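Local coordinates for protein eukaryotic translation initiation factor 4 gamma 2 (Homo sapiens, PDB 4IUL) that probably acts in translation initiation through a HEAT-repeat MIF4G domain that interacts with the RNA helicase eIF4A, at residues A[54-59]-A[86-91]; A[20-25]-A[46-51]. One frame throughout, in Å; residues are numbered along the deposited sequence.

Interaction 1: A[54-59]-A[86-91]. With SO4 (sulfate ion), chain D.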
# COMPACT_ATOMS: atom_id res chain seq x y z
N LEU A 54 -8.23 19.99 -8.29
CA LEU A 54 -8.24 20.37 -6.88
C LEU A 54 -9.04 19.39 -6.02
O LEU A 54 -8.58 18.97 -4.96
CB LEU A 54 -8.80 21.79 -6.74
CG LEU A 54 -8.84 22.38 -5.32
CD1 LEU A 54 -8.72 23.91 -5.40
CD2 LEU A 54 -10.13 21.95 -4.62
N ILE A 55 -10.23 19.03 -6.48
CA ILE A 55 -11.06 18.10 -5.74
C ILE A 55 -10.42 16.71 -5.72
O ILE A 55 -10.49 16.01 -4.70
CB ILE A 55 -12.48 18.04 -6.34
CG1 ILE A 55 -13.22 19.34 -6.00
CG2 ILE A 55 -13.25 16.86 -5.80
CD1 ILE A 55 -14.57 19.49 -6.65
N LEU A 56 -9.78 16.32 -6.82
CA LEU A 56 -9.11 15.01 -6.87
C LEU A 56 -7.99 14.93 -5.81
O LEU A 56 -7.85 13.90 -5.13
CB LEU A 56 -8.51 14.75 -8.26
CG LEU A 56 -9.46 14.49 -9.43
CD1 LEU A 56 -8.65 14.24 -10.71
CD2 LEU A 56 -10.35 13.29 -9.12
N LYS A 57 -7.21 16.00 -5.67
CA LYS A 57 -6.11 16.02 -4.70
C LYS A 57 -6.58 15.76 -3.27
O LYS A 57 -5.92 15.05 -2.52
CB LYS A 57 -5.37 17.36 -4.72
CG LYS A 57 -4.48 17.59 -5.95
CD LYS A 57 -3.78 18.94 -5.85
CE LYS A 57 -2.90 19.18 -7.06
NZ LYS A 57 -2.31 20.53 -7.03
N GLY A 58 -7.71 16.36 -2.90
CA GLY A 58 -8.25 16.17 -1.56
C GLY A 58 -8.79 14.76 -1.37
O GLY A 58 -8.50 14.10 -0.37
N VAL A 59 -9.59 14.31 -2.33
CA VAL A 59 -10.15 12.96 -2.28
C VAL A 59 -9.05 11.92 -2.03
O VAL A 59 -9.21 11.04 -1.18
CB VAL A 59 -10.87 12.60 -3.60
CG1 VAL A 59 -11.26 11.12 -3.61
CG2 VAL A 59 -12.11 13.48 -3.76
N GLU A 86 -10.37 4.87 -13.32
CA GLU A 86 -10.96 4.58 -14.62
C GLU A 86 -12.02 5.59 -15.05
O GLU A 86 -12.13 5.88 -16.24
CB GLU A 86 -11.56 3.16 -14.63
CG GLU A 86 -10.56 2.06 -14.26
CD GLU A 86 -11.12 0.65 -14.43
OE1 GLU A 86 -12.26 0.39 -14.01
OE2 GLU A 86 -10.40 -0.21 -14.99
N ASP A 87 -12.78 6.13 -14.11
CA ASP A 87 -13.85 7.06 -14.46
C ASP A 87 -13.55 8.57 -14.38
O ASP A 87 -14.15 9.36 -15.10
CB ASP A 87 -15.11 6.74 -13.65
CG ASP A 87 -15.59 5.30 -13.86
OD1 ASP A 87 -15.21 4.69 -14.89
OD2 ASP A 87 -16.34 4.78 -13.01
N ALA A 88 -12.63 8.97 -13.51
CA ALA A 88 -12.31 10.39 -13.37
C ALA A 88 -11.70 10.97 -14.65
O ALA A 88 -10.80 10.38 -15.24
CB ALA A 88 -11.35 10.60 -12.21
N PRO A 89 -12.19 12.14 -15.09
CA PRO A 89 -11.67 12.79 -16.30
C PRO A 89 -10.24 13.31 -16.14
O PRO A 89 -9.82 13.69 -15.05
CB PRO A 89 -12.67 13.92 -16.55
CG PRO A 89 -13.22 14.21 -15.17
CD PRO A 89 -13.40 12.83 -14.60
N ASN A 90 -9.49 13.31 -17.24
CA ASN A 90 -8.10 13.77 -17.23
C ASN A 90 -8.05 15.30 -17.23
O ASN A 90 -8.86 15.95 -17.89
CB ASN A 90 -7.36 13.23 -18.46
CG ASN A 90 -5.85 13.13 -18.24
OD1 ASN A 90 -5.24 13.98 -17.60
ND2 ASN A 90 -5.25 12.09 -18.79
N PHE A 91 -7.09 15.86 -16.50
CA PHE A 91 -6.93 17.31 -16.42
C PHE A 91 -5.51 17.77 -16.78
O PHE A 91 -5.17 18.93 -16.58
CB PHE A 91 -7.25 17.80 -15.00
CG PHE A 91 -8.70 17.67 -14.63
CD1 PHE A 91 -9.67 18.47 -15.24
CD2 PHE A 91 -9.11 16.73 -13.69
CE1 PHE A 91 -11.01 18.34 -14.92
CE2 PHE A 91 -10.45 16.59 -13.36
CZ PHE A 91 -11.41 17.40 -13.97
S SO4 D . 0.04 19.54 -9.96
O1 SO4 D . 1.42 20.04 -10.06
O2 SO4 D . -0.37 18.97 -11.26
O3 SO4 D . -0.02 18.49 -8.93
O4 SO4 D . -0.86 20.64 -9.61

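Interaction 2: A[20-25]-A[46-51]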
# COMPACT_ATOMS: atom_id res chain seq x y z
N ASP A 20 -14.62 23.07 0.74
CA ASP A 20 -14.47 22.51 2.07
C ASP A 20 -15.64 21.62 2.50
O ASP A 20 -15.43 20.63 3.20
CB ASP A 20 -14.25 23.63 3.09
CG ASP A 20 -12.95 24.40 2.83
OD1 ASP A 20 -12.04 23.85 2.18
OD2 ASP A 20 -12.84 25.56 3.29
N ALA A 21 -16.86 21.94 2.07
CA ALA A 21 -18.02 21.12 2.41
C ALA A 21 -17.96 19.77 1.68
O ALA A 21 -18.41 18.74 2.20
CB ALA A 21 -19.33 21.84 2.07
N ILE A 22 -17.40 19.77 0.47
CA ILE A 22 -17.27 18.53 -0.29
C ILE A 22 -16.33 17.57 0.42
O ILE A 22 -16.60 16.37 0.55
CB ILE A 22 -16.74 18.78 -1.72
CG1 ILE A 22 -17.78 19.52 -2.55
CG2 ILE A 22 -16.40 17.45 -2.39
CD1 ILE A 22 -17.30 19.87 -3.97
N PHE A 23 -15.21 18.12 0.89
CA PHE A 23 -14.22 17.32 1.59
C PHE A 23 -14.78 16.76 2.90
O PHE A 23 -14.45 15.63 3.27
CB PHE A 23 -12.95 18.15 1.82
CG PHE A 23 -12.19 18.44 0.55
CD1 PHE A 23 -11.56 19.67 0.35
CD2 PHE A 23 -12.10 17.48 -0.46
CE1 PHE A 23 -10.87 19.95 -0.82
CE2 PHE A 23 -11.41 17.74 -1.65
CZ PHE A 23 -10.79 18.98 -1.83
N ARG A 24 -15.62 17.53 3.59
CA ARG A 24 -16.22 17.03 4.83
C ARG A 24 -17.17 15.87 4.46
O ARG A 24 -17.29 14.88 5.20
CB ARG A 24 -17.02 18.12 5.58
CG ARG A 24 -16.17 19.29 6.13
CD ARG A 24 -16.91 20.11 7.21
NE ARG A 24 -18.11 20.79 6.71
CZ ARG A 24 -18.11 21.90 5.97
NH1 ARG A 24 -16.98 22.50 5.64
NH2 ARG A 24 -19.27 22.43 5.57
N LYS A 25 -17.82 15.99 3.31
CA LYS A 25 -18.74 14.95 2.85
C LYS A 25 -17.98 13.68 2.46
O LYS A 25 -18.44 12.57 2.74
CB LYS A 25 -19.52 15.46 1.64
CG LYS A 25 -20.57 14.49 1.12
CD LYS A 25 -21.26 15.12 -0.09
CE LYS A 25 -22.74 14.79 -0.17
NZ LYS A 25 -23.37 15.62 -1.23
N LEU A 46 -18.26 8.97 -6.63
CA LEU A 46 -18.00 9.27 -8.03
C LEU A 46 -18.80 10.48 -8.51
O LEU A 46 -18.37 11.21 -9.40
CB LEU A 46 -18.35 8.07 -8.91
CG LEU A 46 -17.34 6.93 -9.00
CD1 LEU A 46 -17.97 5.71 -9.65
CD2 LEU A 46 -16.13 7.40 -9.79
N ASN A 47 -19.96 10.69 -7.91
CA ASN A 47 -20.83 11.79 -8.30
C ASN A 47 -20.29 13.17 -7.92
O ASN A 47 -20.52 14.14 -8.64
CB ASN A 47 -22.22 11.59 -7.69
CG ASN A 47 -23.20 12.69 -8.08
OD1 ASN A 47 -23.45 12.93 -9.26
ND2 ASN A 47 -23.76 13.36 -7.07
N VAL A 48 -19.58 13.25 -6.80
CA VAL A 48 -19.06 14.54 -6.33
C VAL A 48 -17.53 14.69 -6.22
O VAL A 48 -17.02 15.80 -6.09
CB VAL A 48 -19.67 14.90 -4.96
CG1 VAL A 48 -19.15 13.95 -3.89
CG2 VAL A 48 -19.35 16.34 -4.61
N GLY A 49 -16.80 13.58 -6.29
CA GLY A 49 -15.35 13.66 -6.15
C GLY A 49 -14.46 13.62 -7.38
O GLY A 49 -13.30 13.26 -7.26
N VAL A 50 -14.97 14.00 -8.54
CA VAL A 50 -14.15 13.98 -9.75
C VAL A 50 -14.26 15.28 -10.54
O VAL A 50 -13.75 15.39 -11.65
CB VAL A 50 -14.52 12.80 -10.68
CG1 VAL A 50 -14.35 11.49 -9.95
CG2 VAL A 50 -15.95 12.95 -11.16
N GLU A 51 -14.92 16.26 -9.94
CA GLU A 51 -15.14 17.56 -10.56
C GLU A 51 -13.92 18.24 -11.19
O GLU A 51 -14.02 18.77 -12.29
CB GLU A 51 -15.76 18.49 -9.52
CG GLU A 51 -16.19 19.83 -10.06
CD GLU A 51 -16.57 20.79 -8.95
OE1 GLU A 51 -17.40 20.42 -8.09
OE2 GLU A 51 -16.04 21.91 -8.93

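Interaction 1: A[54-59]-A[86-91]
Leu56 reaches from helix 53-69 to the segment that leaves helix 74-87, and its two methyl groups share the work. Leu56 CD1 lies 3.9 Å from CD2 and 4.0 Å from CE2 of Phe91. Because this methyl lies in the ring plane, it approaches the edge of the phenyl group, across the CD2-CE2 bond of Phe91, and does not stack over a face. CD2 of Leu56 turns to the other partner and stands 4.2 Å from CB of Ala88. With CG of the leucine anti to the carbonyl carbon (chi1 -70°) and chi2 at -179°, one methyl faces the ring and the other the alanine.

Of the 110 Å² buried in all, Leu56 supplies 58 Å², Phe91 25 Å² and Ala88 24 Å². The interface is thus a single branched side chain set against one methyl and one ring edge. Ala88 is the first residue to depart from helical backbone angles, and the extended course that follows brings Phe91 round to the same leucine.

On the neighbouring flank of the helix, the next residue, Lys57, runs out extended beyond CG to a sulfate ion, probably taken up from the crystallisation liquor, with Lys57 NZ donating to sulfate O4 at 3.0 Å. Lys53 and Arg110 also bind this anion, making a basic site beside the apolar contact.

Helix 107-127 covers Leu56 through Thr107 and Phe108, while Thr107 hydrogen-bonds the Phe91 backbone N. On another side of helix 53-69, Ile55 packs against Ile22 of helix 13-31.

Interaction 2: A[20-25]-A[46-51]
Apolar packing comes first, and it rests on Ile22 of helix 13-31 and Val48 at the end of helix 38-48. The CG2 methyl of Val48 is the common point: it stands 3.9 Å from CG2 of Ile22 and 4.1 Å from both CG1 and CD1 of that isoleucine. One methyl therefore touches three carbons of its partner, as the two side chains lie alongside each other, pointing opposite ways. Val48 presents CG2 from a position anti to its own backbone N, with CG1 held between the backbone N and the carbonyl carbon (chi1 68°). The backbone agrees with this pairing, since Ile22 and Val48 have the closest CA atoms of the two segments, 7.5 Å apart. They also bury nearly equal areas, 62 and 67 Å² out of 173 Å² in all.

A second kind of contact joins carbon to carboxylate. Past Gly49, where the helical angles end, Glu51 brings an extended side chain back toward helix 13-31, running roughly perpendicular to the Ile22 side chain. Glu51 OE1 lies 4.2 Å from Ile22 CD1, a loose van der Waals approach. The polar partner of OE1 is Arg18, one turn earlier on the same helix as Ile22, in a salt bridge.

The chemistry implies a small dispersion-held pair, Ile22 with Val48, bordered by the Glu51-Arg18 salt bridge at the exposed margin, where the carboxylate is probably stabilised by the neighbouring arginine.

How the interactions relate
Both contacts join a helix to the segment where another helix ends, and both depend on one branched aliphatic residue of the first helix. Interaction 1 is the more buried and is apolar throughout, with an aromatic edge among its partners; interaction 2 is partly buried and borders on a salt bridge. Their centres lie about 10 Å apart on the same side of the chain's centre, and they touch directly: Phe91 CZ is 3.4 Å from Glu51 O, and Leu56 CD2 is 3.5 Å from Gly49 O. Interaction 2 joins helices 13-31 and 38-48, interaction 1 helix 53-69 and the end of helix 74-87: four consecutive helices, none in common.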